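Local coordinates for Lin1840 protein (Listeria innocua serovar 6a, PDB 4ZOC) that probably hydrolyses terminal, non-reducing beta-D-glucosyl residues with release of beta-D-glucose, and takes part in beta-1,2-glucan metabolism, at residues F28-T33 with E74-T79; Q21-S26 with M47-A52. The protein carries 2 engineered substitutions. One frame throughout, in Å; residues are numbered along the deposited sequence.

Contact 1: F28-T33 with E74-T79; sequences FLFKGT and EAYLKT
Phe30 and Tyr76 supply the aromatic share of this contact. Their rings meet along their CD2-CE2 sides, nearest where CE2 of Phe30 lies 4.3 Å from CE2 of Tyr76. The tyrosine carbon sits beside the rim of the Phe30 ring, close to its plane, so this is a light touch of van der Waals type rather than a stack. The first bond of the Tyr76 side chain is not aimed at the loop; with CG anti to the backbone N (chi1 -174°) the ring is carried on to the phenylalanine, and its OH makes a weak hydrogen bond to the carbonyl O of Ala57.

The elements brought together belong to the TIM barrel of a family 3 glycoside hydrolase: residues 28-33 lie in the loop that follows the first barrel strand, 23-25, and residues 74-79 close helix 66-79, which comes after the second strand, 59-61.

A second kind of packing sets a methyl group against a turn. CB of Ala75 lies 3.6 Å from the carbonyl O of Lys31 and 4.0 Å from CG of the same lysine, whose aliphatic stem runs out toward solvent. Phe30 to Thr33 form a type II beta turn, and Gly32 occupies its third position with positive phi (92°), where glycine is common. Having no side chain, it lets the Ala75 CB settle 4.2 Å from the Gly32 CA.

Polar bonding to the same helix comes from beyond residues 74-79: Thr33 OG1 is hydrogen-bonded to OD1 of Asp68, near the start of helix 66-79, as well as to the backbone O of Lys35.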
# COMPACT_ATOMS: atom_id res chain seq x y z
N PHE A 28 -26.70 6.29 29.38
CA PHE A 28 -27.09 7.50 30.17
C PHE A 28 -28.04 8.42 29.41
O PHE A 28 -28.46 9.45 29.94
CB PHE A 28 -25.83 8.28 30.64
CG PHE A 28 -24.83 8.52 29.59
CD1 PHE A 28 -24.98 9.61 28.76
CD2 PHE A 28 -23.71 7.69 29.45
CE1 PHE A 28 -24.03 9.84 27.77
CE2 PHE A 28 -22.78 7.93 28.43
CZ PHE A 28 -22.95 9.00 27.62
N LEU A 29 -28.39 8.03 28.19
CA LEU A 29 -29.51 8.66 27.45
C LEU A 29 -30.89 8.07 27.82
O LEU A 29 -31.90 8.55 27.36
CB LEU A 29 -29.30 8.62 25.94
CG LEU A 29 -27.98 9.29 25.56
CD1 LEU A 29 -27.53 9.02 24.15
CD2 LEU A 29 -28.08 10.79 25.78
N PHE A 30 -30.92 7.10 28.70
CA PHE A 30 -32.15 6.48 29.07
C PHE A 30 -32.47 6.86 30.51
O PHE A 30 -31.61 6.90 31.36
CB PHE A 30 -32.07 4.95 28.95
CG PHE A 30 -31.93 4.44 27.57
CD1 PHE A 30 -30.70 4.31 27.01
CD2 PHE A 30 -33.03 4.05 26.83
CE1 PHE A 30 -30.57 3.78 25.71
CE2 PHE A 30 -32.91 3.55 25.54
CZ PHE A 30 -31.66 3.40 24.99
N LYS A 31 -33.75 7.03 30.79
CA LYS A 31 -34.18 7.06 32.15
C LYS A 31 -33.79 5.75 32.88
O LYS A 31 -33.80 4.61 32.32
CB LYS A 31 -35.71 7.21 32.15
CG LYS A 31 -36.35 7.19 33.52
CD LYS A 31 -37.86 7.39 33.32
CE LYS A 31 -38.64 7.14 34.60
NZ LYS A 31 -38.27 8.19 35.57
N GLY A 32 -33.44 5.89 34.16
CA GLY A 32 -33.18 4.69 34.97
C GLY A 32 -31.71 4.26 34.99
O GLY A 32 -31.32 3.31 35.70
N THR A 33 -30.87 4.96 34.24
CA THR A 33 -29.44 4.71 34.28
C THR A 33 -28.88 4.95 35.69
O THR A 33 -29.43 5.73 36.48
CB THR A 33 -28.68 5.61 33.27
OG1 THR A 33 -27.32 5.19 33.24
CG2 THR A 33 -28.75 7.11 33.64
N GLU A 74 -35.84 -1.75 33.38
CA GLU A 74 -37.06 -1.65 34.21
C GLU A 74 -37.85 -0.39 33.90
O GLU A 74 -39.05 -0.44 33.65
CB GLU A 74 -36.70 -1.73 35.74
CG GLU A 74 -37.94 -2.00 36.60
CD GLU A 74 -37.63 -2.52 37.98
OE1 GLU A 74 -36.51 -2.26 38.47
OE2 GLU A 74 -38.52 -3.21 38.56
N ALA A 75 -37.17 0.76 33.83
CA ALA A 75 -37.81 2.01 33.42
C ALA A 75 -38.36 1.92 32.01
O ALA A 75 -39.47 2.32 31.73
CB ALA A 75 -36.86 3.18 33.58
N TYR A 76 -37.61 1.32 31.10
CA TYR A 76 -38.02 1.29 29.73
C TYR A 76 -39.32 0.48 29.57
O TYR A 76 -40.23 0.90 28.84
CB TYR A 76 -36.93 0.62 28.89
CG TYR A 76 -37.18 0.65 27.40
CD1 TYR A 76 -37.82 -0.39 26.77
CD2 TYR A 76 -36.67 1.65 26.64
CE1 TYR A 76 -38.04 -0.37 25.40
CE2 TYR A 76 -36.80 1.65 25.25
CZ TYR A 76 -37.49 0.62 24.65
OH TYR A 76 -37.64 0.61 23.26
N LEU A 77 -39.41 -0.68 30.25
CA LEU A 77 -40.57 -1.51 30.12
C LEU A 77 -41.79 -0.96 30.86
O LEU A 77 -42.90 -1.31 30.50
CB LEU A 77 -40.29 -2.94 30.60
CG LEU A 77 -39.36 -3.82 29.75
CD1 LEU A 77 -39.00 -5.08 30.44
CD2 LEU A 77 -39.99 -4.14 28.43
N LYS A 78 -41.59 -0.11 31.86
CA LYS A 78 -42.74 0.59 32.48
C LYS A 78 -43.46 1.46 31.43
O LYS A 78 -44.70 1.60 31.51
CB LYS A 78 -42.34 1.48 33.65
CG LYS A 78 -41.99 0.76 34.92
CD LYS A 78 -41.60 1.74 36.04
CE LYS A 78 -41.00 1.02 37.25
NZ LYS A 78 -41.89 1.02 38.43
N THR A 79 -42.72 2.04 30.48
CA THR A 79 -43.26 3.01 29.53
C THR A 79 -43.41 2.54 28.09
O THR A 79 -44.13 3.19 27.28
CB THR A 79 -42.47 4.30 29.56
OG1 THR A 79 -41.07 4.08 29.25
CG2 THR A 79 -42.62 4.96 30.96

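Contact 2: Q21-S26 with M47-A52; sequences QCLQLS and MKLTDA
Leu25 and Leu49 reach toward each other end to end, both buried, and their methyls meet with CD2 of Leu25 3.9 Å from CD1 of Leu49. This is the packing of a beta-alpha-beta crossover in a TIM barrel: strand 23-25 is the first barrel strand, and residues 47-52 belong to the connection leading to the neighbouring parallel strand, 59-61. Side chains alternate along the strand, so Leu23 and Leu25 turn toward the connection while Gln24 faces the other way and hydrogen-bonds through NE2 to Ser59 OG.

Leu23 meets Leu49 at a slant, through its CD2 and the second leucine branch, CD2, at 4.2 Å. The forked end of Leu49 is thereby shared out, one methyl to each strand leucine. Met47 follows a different path, running antiparallel to the Leu25 side chain and passing alongside it. Its chain bends at the thioether (chi3 71°), which brings the terminal methyl to the leucine.

Backbone geometry sets up this apolar face. Lys48, with positive phi, forms a Schellman motif at the end of helix 37-47, and Thr50 caps the start of helix 51-54 through its side chain; Leu49, between the two, projects inward. His309 of helix 306-316 is hydrogen-bonded through NE2 to the carbonyl O of Met47, whose CE stands 4.2 Å from CD2 of Leu25.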
# COMPACT_ATOMS: atom_id res chain seq x y z
N GLN A 21 -36.86 1.75 16.82
CA GLN A 21 -36.36 0.41 17.07
C GLN A 21 -34.96 0.28 16.40
O GLN A 21 -34.18 -0.53 16.83
CB GLN A 21 -37.33 -0.71 16.52
CG GLN A 21 -36.98 -2.13 16.89
CD GLN A 21 -36.90 -2.45 18.36
OE1 GLN A 21 -36.23 -3.41 18.73
NE2 GLN A 21 -37.68 -1.76 19.19
N CYS A 22 -34.69 1.05 15.35
CA CYS A 22 -33.45 1.01 14.61
C CYS A 22 -32.36 1.98 15.11
O CYS A 22 -31.39 2.23 14.38
CB CYS A 22 -33.70 1.29 13.10
SG CYS A 22 -34.82 0.07 12.37
N LEU A 23 -32.51 2.47 16.35
CA LEU A 23 -31.58 3.35 17.01
C LEU A 23 -30.94 2.69 18.26
O LEU A 23 -31.62 2.08 19.08
CB LEU A 23 -32.28 4.60 17.42
CG LEU A 23 -31.45 5.59 18.22
CD1 LEU A 23 -30.40 6.27 17.39
CD2 LEU A 23 -32.40 6.57 18.83
N GLN A 24 -29.63 2.84 18.37
CA GLN A 24 -28.87 2.43 19.55
C GLN A 24 -28.24 3.63 20.24
O GLN A 24 -27.62 4.48 19.58
CB GLN A 24 -27.78 1.40 19.17
CG GLN A 24 -27.05 0.80 20.34
CD GLN A 24 -26.01 -0.15 19.85
OE1 GLN A 24 -25.02 0.27 19.17
NE2 GLN A 24 -26.20 -1.44 20.14
N LEU A 25 -28.40 3.66 21.58
CA LEU A 25 -27.93 4.76 22.42
C LEU A 25 -27.06 4.32 23.57
O LEU A 25 -27.20 3.21 24.04
CB LEU A 25 -29.11 5.57 22.96
CG LEU A 25 -29.99 6.15 21.92
CD1 LEU A 25 -31.15 6.80 22.69
CD2 LEU A 25 -29.33 7.18 21.05
N SER A 26 -26.19 5.24 24.03
CA SER A 26 -25.41 5.03 25.23
C SER A 26 -26.37 4.96 26.44
O SER A 26 -27.46 5.55 26.36
CB SER A 26 -24.47 6.19 25.42
OG SER A 26 -23.42 6.12 24.46
N MET A 47 -28.32 15.89 20.40
CA MET A 47 -28.85 14.85 19.43
C MET A 47 -30.30 15.08 19.04
O MET A 47 -30.84 14.38 18.21
CB MET A 47 -28.68 13.47 20.05
CG MET A 47 -27.19 13.15 20.32
SD MET A 47 -26.94 11.49 20.89
CE MET A 47 -27.26 10.47 19.47
N LYS A 48 -30.94 16.02 19.74
CA LYS A 48 -32.36 16.38 19.57
C LYS A 48 -33.27 15.18 19.81
O LYS A 48 -34.27 14.95 19.08
CB LYS A 48 -32.56 17.05 18.19
CG LYS A 48 -31.72 18.36 18.11
CD LYS A 48 -31.51 18.94 16.73
CE LYS A 48 -32.80 19.20 15.96
NZ LYS A 48 -33.12 18.18 14.90
N LEU A 49 -32.92 14.42 20.86
CA LEU A 49 -33.70 13.22 21.22
C LEU A 49 -34.72 13.63 22.24
O LEU A 49 -34.39 14.39 23.16
CB LEU A 49 -32.83 12.10 21.80
CG LEU A 49 -31.80 11.48 20.83
CD1 LEU A 49 -30.72 10.75 21.62
CD2 LEU A 49 -32.59 10.61 19.90
N THR A 50 -35.93 13.08 22.10
CA THR A 50 -37.03 13.27 23.03
C THR A 50 -37.38 11.97 23.73
O THR A 50 -36.90 10.88 23.39
CB THR A 50 -38.25 13.65 22.20
OG1 THR A 50 -38.58 12.56 21.34
CG2 THR A 50 -37.98 14.91 21.37
N ASP A 51 -38.33 12.03 24.65
CA ASP A 51 -38.78 10.82 25.30
C ASP A 51 -39.38 9.83 24.34
O ASP A 51 -39.30 8.60 24.52
CB ASP A 51 -39.81 11.15 26.38
CG ASP A 51 -39.19 11.70 27.60
OD1 ASP A 51 -38.00 11.49 27.81
OD2 ASP A 51 -39.91 12.33 28.42
N ALA A 52 -40.08 10.35 23.37
CA ALA A 52 -40.66 9.48 22.40
C ALA A 52 -39.57 8.66 21.66
O ALA A 52 -39.81 7.52 21.24
CB ALA A 52 -41.53 10.28 21.42

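Overall arrangement
Both contacts involve the connection that follows strand 23-25, contact 2 within that crossover and contact 1 between it and helix 66-79, beyond strand 59-61; their segments alternate along the chain. Contact 2 is the core one: all its touching residues are buried, and aliphatic side chains link a barrel strand to its own outgoing connection. Contact 1 is only partly buried and lies nearer the surface, where a loop turn leans on helix 66-79, mixing one aromatic touch with a methyl against backbone. The two meet directly, CE1 of Phe30 packing 3.6 Å from CB of Leu25, and Leu29 CD1 lying 4.1 Å from SD of Met47.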